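Side-chain contacts in cyclodipeptide synthase, BtCDPS (Bacillus thermoamylovorans, PDB 6ZTU), which probably acts as an aminoacyltransferase that joins two activated amino acids into a cyclic dipeptide: residues Val129-Tyr132 and Phe133-Glu137; Glu208-Asn212 and Ser213-Ile217. All blocks are in the same frame, centred on the assembly; numbering follows the deposited sequence.

Contact 1. Residues Val129-Tyr132 and Phe133-Glu137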
loop_
_atom_site.group_PDB
_atom_site.type_symbol
_atom_site.label_atom_id
_atom_site.label_comp_id
_atom_site.label_asym_id
_atom_site.label_seq_id
_atom_site.Cartn_x
_atom_site.Cartn_y
_atom_site.Cartn_z
ATOM N N VAL A 129 -3.714 0.599 -15.657
ATOM C CA VAL A 129 -4.508 -0.184 -14.712
ATOM C C VAL A 129 -5.991 -0.078 -15.046
ATOM O O VAL A 129 -6.716 -1.079 -15.049
ATOM C CB VAL A 129 -4.206 0.282 -13.273
ATOM C CG1 VAL A 129 -5.188 -0.321 -12.300
ATOM C CG2 VAL A 129 -2.782 -0.109 -12.878
ATOM N N ILE A 130 -6.469 1.133 -15.337
ATOM C CA ILE A 130 -7.887 1.304 -15.637
ATOM C C ILE A 130 -8.240 0.642 -16.962
ATOM O O ILE A 130 -9.316 0.055 -17.110
ATOM C CB ILE A 130 -8.232 2.802 -15.645
ATOM C CG1 ILE A 130 -8.228 3.336 -14.219
ATOM C CG2 ILE A 130 -9.565 3.046 -16.344
ATOM C CD1 ILE A 130 -8.215 4.844 -14.163
ATOM N N TYR A 131 -7.344 0.734 -17.945
ATOM C CA TYR A 131 -7.589 0.113 -19.242
ATOM C C TYR A 131 -7.750 -1.399 -19.102
ATOM O O TYR A 131 -8.720 -1.985 -19.603
ATOM C CB TYR A 131 -6.446 0.453 -20.196
ATOM C CG TYR A 131 -6.574 -0.210 -21.540
ATOM C CD1 TYR A 131 -7.288 0.395 -22.565
ATOM C CD2 TYR A 131 -6.002 -1.454 -21.781
ATOM C CE1 TYR A 131 -7.413 -0.209 -23.805
ATOM C CE2 TYR A 131 -6.124 -2.065 -23.019
ATOM C CZ TYR A 131 -6.833 -1.438 -24.021
ATOM O OH TYR A 131 -6.958 -2.042 -25.257
ATOM N N TYR A 132 -6.825 -2.050 -18.407
ATOM C CA TYR A 132 -6.943 -3.501 -18.281
ATOM C C TYR A 132 -8.046 -3.907 -17.311
ATOM O O TYR A 132 -8.608 -5.003 -17.453
ATOM C CB TYR A 132 -5.579 -4.092 -17.906
ATOM C CG TYR A 132 -4.672 -4.083 -19.127
ATOM C CD1 TYR A 132 -4.896 -4.964 -20.182
ATOM C CD2 TYR A 132 -3.654 -3.148 -19.263
ATOM C CE1 TYR A 132 -4.113 -4.934 -21.325
ATOM C CE2 TYR A 132 -2.861 -3.117 -20.405
ATOM C CZ TYR A 132 -3.102 -4.017 -21.427
ATOM O OH TYR A 132 -2.334 -4.007 -22.570
ATOM N N PHE A 133 -8.394 -3.050 -16.342
ATOM C CA PHE A 133 -9.563 -3.337 -15.520
ATOM C C PHE A 133 -10.821 -3.401 -16.378
ATOM O O PHE A 133 -11.710 -4.224 -16.135
ATOM C CB PHE A 133 -9.729 -2.273 -14.427
ATOM C CG PHE A 133 -10.930 -2.490 -13.548
ATOM C CD1 PHE A 133 -10.852 -3.322 -12.454
ATOM C CD2 PHE A 133 -12.143 -1.879 -13.835
ATOM C CE1 PHE A 133 -11.944 -3.541 -11.637
ATOM C CE2 PHE A 133 -13.249 -2.094 -13.019
ATOM C CZ PHE A 133 -13.143 -2.920 -11.918
ATOM N N GLU A 134 -10.915 -2.524 -17.376
ATOM C CA GLU A 134 -12.066 -2.504 -18.269
ATOM C C GLU A 134 -12.024 -3.649 -19.273
ATOM O O GLU A 134 -13.057 -4.270 -19.543
ATOM C CB GLU A 134 -12.130 -1.172 -19.025
ATOM C CG GLU A 134 -12.410 0.034 -18.168
ATOM C CD GLU A 134 -12.528 1.306 -19.002
ATOM O OE1 GLU A 134 -12.928 1.205 -20.190
ATOM O OE2 GLU A 134 -12.208 2.397 -18.475
ATOM N N LYS A 135 -10.838 -3.964 -19.808
ATOM C CA LYS A 135 -10.710 -4.791 -21.006
ATOM C C LYS A 135 -10.277 -6.228 -20.740
ATOM O O LYS A 135 -10.481 -7.078 -21.613
ATOM C CB LYS A 135 -9.707 -4.162 -21.986
ATOM C CG LYS A 135 -10.104 -2.781 -22.518
ATOM C CD LYS A 135 -11.203 -2.871 -23.556
ATOM C CE LYS A 135 -11.533 -1.497 -24.121
ATOM N NZ LYS A 135 -12.543 -1.586 -25.209
ATOM N N ASP A 136 -9.646 -6.522 -19.601
ATOM C CA ASP A 136 -9.191 -7.885 -19.296
ATOM C C ASP A 136 -9.995 -8.401 -18.108
ATOM O O ASP A 136 -9.696 -8.057 -16.961
ATOM C CB ASP A 136 -7.692 -7.941 -18.998
ATOM C CG ASP A 136 -7.214 -9.364 -18.657
ATOM O OD1 ASP A 136 -8.036 -10.290 -18.673
ATOM O OD2 ASP A 136 -6.007 -9.559 -18.393
ATOM N N GLU A 137 -10.977 -9.273 -18.383
ATOM C CA GLU A 137 -11.820 -9.803 -17.315
ATOM C C GLU A 137 -11.003 -10.482 -16.225
ATOM O O GLU A 137 -11.402 -10.473 -15.054
ATOM C CB GLU A 137 -12.838 -10.797 -17.886
ATOM C CG GLU A 137 -13.835 -11.329 -16.843
ATOM C CD GLU A 137 -13.285 -12.493 -16.042
ATOM O OE1 GLU A 137 -12.333 -13.144 -16.530
ATOM O OE2 GLU A 137 -13.772 -12.735 -14.913
#
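Tyr-131 and Lys-135 carry a local i to i+4 contact on the last turns of helix 120-135, just before the chain turns into helix 137-157. Lys-135 CG lies over one face of the tyrosine ring, offset toward its rim. It is 3.9 Å from the Tyr-131 ring centroid and 14° off the ring normal, a CH-pi contact. Tyr-131 CG is anti to the backbone N (chi1 177°), which lets the outward-pointing ring lean toward the next turn, where Lys-135 CG lies. The lysine chain bends at chi2 and carries NZ away from the ring. On the neighbouring flank of the helix, Ile-130 and Glu-134 run side by side and point the same way, with Ile-130 CG2 3.5 Å from Glu-134 OE2.

Four i to i+4 backbone hydrogen bonds hold this turn. The last, Asp-136 N to Tyr-132 O, is 2.8 Å long. Asp-136 is the first residue to leave helical backbone angles, and it is also the N-cap of the next helix. Its OD1 accepts a hydrogen bond from the backbone N of Lys-138. Asp-136 CB sits at the edge of the Tyr-132 ring, 4.3 Å from CD1 of that tyrosine.

The buried side of the turn faces other helices. Phe-133 packs on Phe-171 and Val-174 of helix 167-191 and on Cys-143 and Leu-144 of helix 137-157, while Val-129 rests on Leu-178 and Leu-185 of helix 167-191.

Contact 2. Residues Glu208-Asn212 and Ser213-Ile217; sequences EKIKN and SEFYI
Asn-212 ND2 donates a nearly straight hydrogen bond to Glu-214 OE2, 2.8 Å long at 171°. The acceptor lies in the amide plane of Asn-212, and the carboxylate uses its anti lone pair. Amide and carboxylate planes are 73° apart. The other oxygen, Glu-214 OE1, makes a salt bridge with Lys-138 of helix 137-157. Both oxygens are thus held. Glu-214 CG stands anti to the carbonyl carbon (chi1 -69°), and the extended chain beyond it carries the carboxylate back to Asn-212 and Lys-209. With an alanine here, the Asn-212 amide would probably be free to turn and Lys-138 would lose this ionic mate.

A water donates to Lys-211 O at 2.9 Å and also hydrogen-bonds Ser-213 OG.

The aliphatic part of Lys-209 runs past the carboxylate, with CD 3.5 Å from Glu-214 OE1. Lys-209 CB also touches Phe-215 CE2 at 3.6 Å. Ile-210 crosses Phe-215 at about a right angle, and its CG1 is 3.8 Å from Phe-215 CD2. Ile-210 CD1 reaches Ile-217 CG2 at 4.0 Å. The Phe-215 ring also packs edge-to-face with Phe-139 of helix 137-157.

Glu-214 N bonds to Lys-209 O at 3.2 Å and Ser-213 N to Ile-210 O, with Ser-213 as the C-prime residue at positive phi. This Schellman motif is a classic C-terminal helix stop, ending helix 205-211 before the loop to strand 223-229.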
loop_
_atom_site.group_PDB
_atom_site.type_symbol
_atom_site.label_atom_id
_atom_site.label_comp_id
_atom_site.label_asym_id
_atom_site.label_seq_id
_atom_site.Cartn_x
_atom_site.Cartn_y
_atom_site.Cartn_z
ATOM N N GLU A 208 1.528 -12.002 -7.131
ATOM C CA GLU A 208 1.978 -13.338 -7.512
ATOM C C GLU A 208 1.597 -13.646 -8.949
ATOM O O GLU A 208 2.402 -14.191 -9.712
ATOM C CB GLU A 208 1.388 -14.383 -6.560
ATOM C CG GLU A 208 1.862 -14.239 -5.125
ATOM C CD GLU A 208 1.140 -15.175 -4.164
ATOM O OE1 GLU A 208 0.451 -16.106 -4.644
ATOM O OE2 GLU A 208 1.266 -14.979 -2.934
ATOM N N LYS A 209 0.373 -13.289 -9.344
ATOM C CA LYS A 209 -0.051 -13.552 -10.712
ATOM C C LYS A 209 0.709 -12.685 -11.702
ATOM O O LYS A 209 1.086 -13.148 -12.779
ATOM C CB LYS A 209 -1.553 -13.320 -10.845
ATOM C CG LYS A 209 -2.382 -14.186 -9.924
ATOM C CD LYS A 209 -3.812 -14.233 -10.407
ATOM C CE LYS A 209 -4.642 -15.198 -9.574
ATOM N NZ LYS A 209 -5.022 -14.563 -8.291
ATOM N N ILE A 210 0.914 -11.410 -11.369
ATOM C CA ILE A 210 1.727 -10.548 -12.219
ATOM C C ILE A 210 3.121 -11.136 -12.411
ATOM O O ILE A 210 3.654 -11.149 -13.526
ATOM C CB ILE A 210 1.770 -9.128 -11.623
ATOM C CG1 ILE A 210 0.374 -8.496 -11.706
ATOM C CG2 ILE A 210 2.791 -8.261 -12.351
ATOM C CD1 ILE A 210 0.255 -7.160 -10.983
ATOM N N LYS A 211 3.726 -11.656 -11.336
ATOM C CA LYS A 211 5.070 -12.222 -11.438
ATOM C C LYS A 211 5.079 -13.563 -12.163
ATOM O O LYS A 211 6.144 -14.023 -12.600
ATOM C CB LYS A 211 5.670 -12.372 -10.040
ATOM C CG LYS A 211 6.243 -11.083 -9.475
ATOM C CD LYS A 211 7.413 -10.606 -10.338
ATOM C CE LYS A 211 7.986 -9.305 -9.827
ATOM N NZ LYS A 211 9.333 -9.055 -10.427
ATOM N N ASN A 212 3.924 -14.208 -12.279
ATOM C CA ASN A 212 3.755 -15.399 -13.089
ATOM C C ASN A 212 3.469 -15.068 -14.552
ATOM O O ASN A 212 3.105 -15.970 -15.312
ATOM C CB ASN A 212 2.625 -16.251 -12.518
ATOM C CG ASN A 212 2.749 -17.708 -12.892
ATOM O OD1 ASN A 212 3.852 -18.257 -12.946
ATOM N ND2 ASN A 212 1.615 -18.345 -13.164
ATOM N N SER A 213 3.579 -13.788 -14.934
ATOM C CA SER A 213 3.395 -13.308 -16.315
ATOM C C SER A 213 1.990 -13.585 -16.850
ATOM O O SER A 213 1.818 -13.973 -18.008
ATOM C CB SER A 213 4.445 -13.906 -17.254
ATOM O OG SER A 213 5.735 -13.802 -16.690
ATOM N N GLU A 214 0.977 -13.376 -16.009
ATOM C CA GLU A 214 -0.406 -13.675 -16.363
ATOM C C GLU A 214 -1.160 -12.493 -16.973
ATOM O O GLU A 214 -2.300 -12.678 -17.420
ATOM C CB GLU A 214 -1.150 -14.204 -15.130
ATOM C CG GLU A 214 -0.655 -15.608 -14.703
ATOM C CD GLU A 214 -1.372 -16.154 -13.491
ATOM O OE1 GLU A 214 -2.563 -15.826 -13.295
ATOM O OE2 GLU A 214 -0.747 -16.922 -12.732
ATOM N N PHE A 215 -0.558 -11.301 -17.024
ATOM C CA PHE A 215 -1.233 -10.117 -17.540
ATOM C C PHE A 215 -0.282 -9.288 -18.386
ATOM O O PHE A 215 0.940 -9.423 -18.299
ATOM C CB PHE A 215 -1.757 -9.203 -16.422
ATOM C CG PHE A 215 -2.544 -9.911 -15.379
ATOM C CD1 PHE A 215 -3.887 -10.186 -15.584
ATOM C CD2 PHE A 215 -1.964 -10.263 -14.171
ATOM C CE1 PHE A 215 -4.628 -10.812 -14.619
ATOM C CE2 PHE A 215 -2.714 -10.902 -13.199
ATOM C CZ PHE A 215 -4.046 -11.169 -13.424
ATOM N N TYR A 216 -0.869 -8.389 -19.177
ATOM C CA TYR A 216 -0.070 -7.369 -19.829
ATOM C C TYR A 216 0.358 -6.300 -18.843
ATOM O O TYR A 216 1.336 -5.599 -19.108
ATOM C CB TYR A 216 -0.834 -6.765 -21.005
ATOM C CG TYR A 216 -0.936 -7.740 -22.163
ATOM C CD1 TYR A 216 0.208 -8.294 -22.728
ATOM C CD2 TYR A 216 -2.169 -8.113 -22.676
ATOM C CE1 TYR A 216 0.124 -9.188 -23.778
ATOM C CE2 TYR A 216 -2.256 -9.001 -23.725
ATOM C CZ TYR A 216 -1.107 -9.539 -24.264
ATOM O OH TYR A 216 -1.176 -10.437 -25.312
ATOM N N ILE A 217 -0.331 -6.193 -17.703
ATOM C CA ILE A 217 0.159 -5.394 -16.580
ATOM C C ILE A 217 1.397 -6.063 -15.996
ATOM O O ILE A 217 1.362 -7.243 -15.626
ATOM C CB ILE A 217 -0.934 -5.249 -15.506
ATOM C CG1 ILE A 217 -2.061 -4.329 -15.983
ATOM C CG2 ILE A 217 -0.343 -4.752 -14.169
ATOM C CD1 ILE A 217 -1.773 -2.865 -15.794
HETATM O O HOH W 1 7.229 -15.362 -14.877
#

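Both contacts end a helix, but differently. Contact 1 passes almost directly into another helix, contact 2 into the loop before strand 223-229. Val-129 and Phe-133 form the buried side of contact 1, and Ile-210, Phe-215 and Ile-217 that of contact 2. Both touch helices 137-157 and 167-191. Tyr-131, Glu-134 and Lys-135, and Asn-212 and Ser-213, form the exposed sides. Contact 1 is mainly ring and aliphatic packing, with one side-chain cap from Asp-136 to Lys-138 N; contact 2 adds an amide-carboxylate bond, a salt bridge to the same lysine and a water bridge. They meet where Tyr-132 CD2 lies 3.8 Å from Ile-217 CG1 and Asp-136 OD2 3.6 Å from Phe-215 CD1.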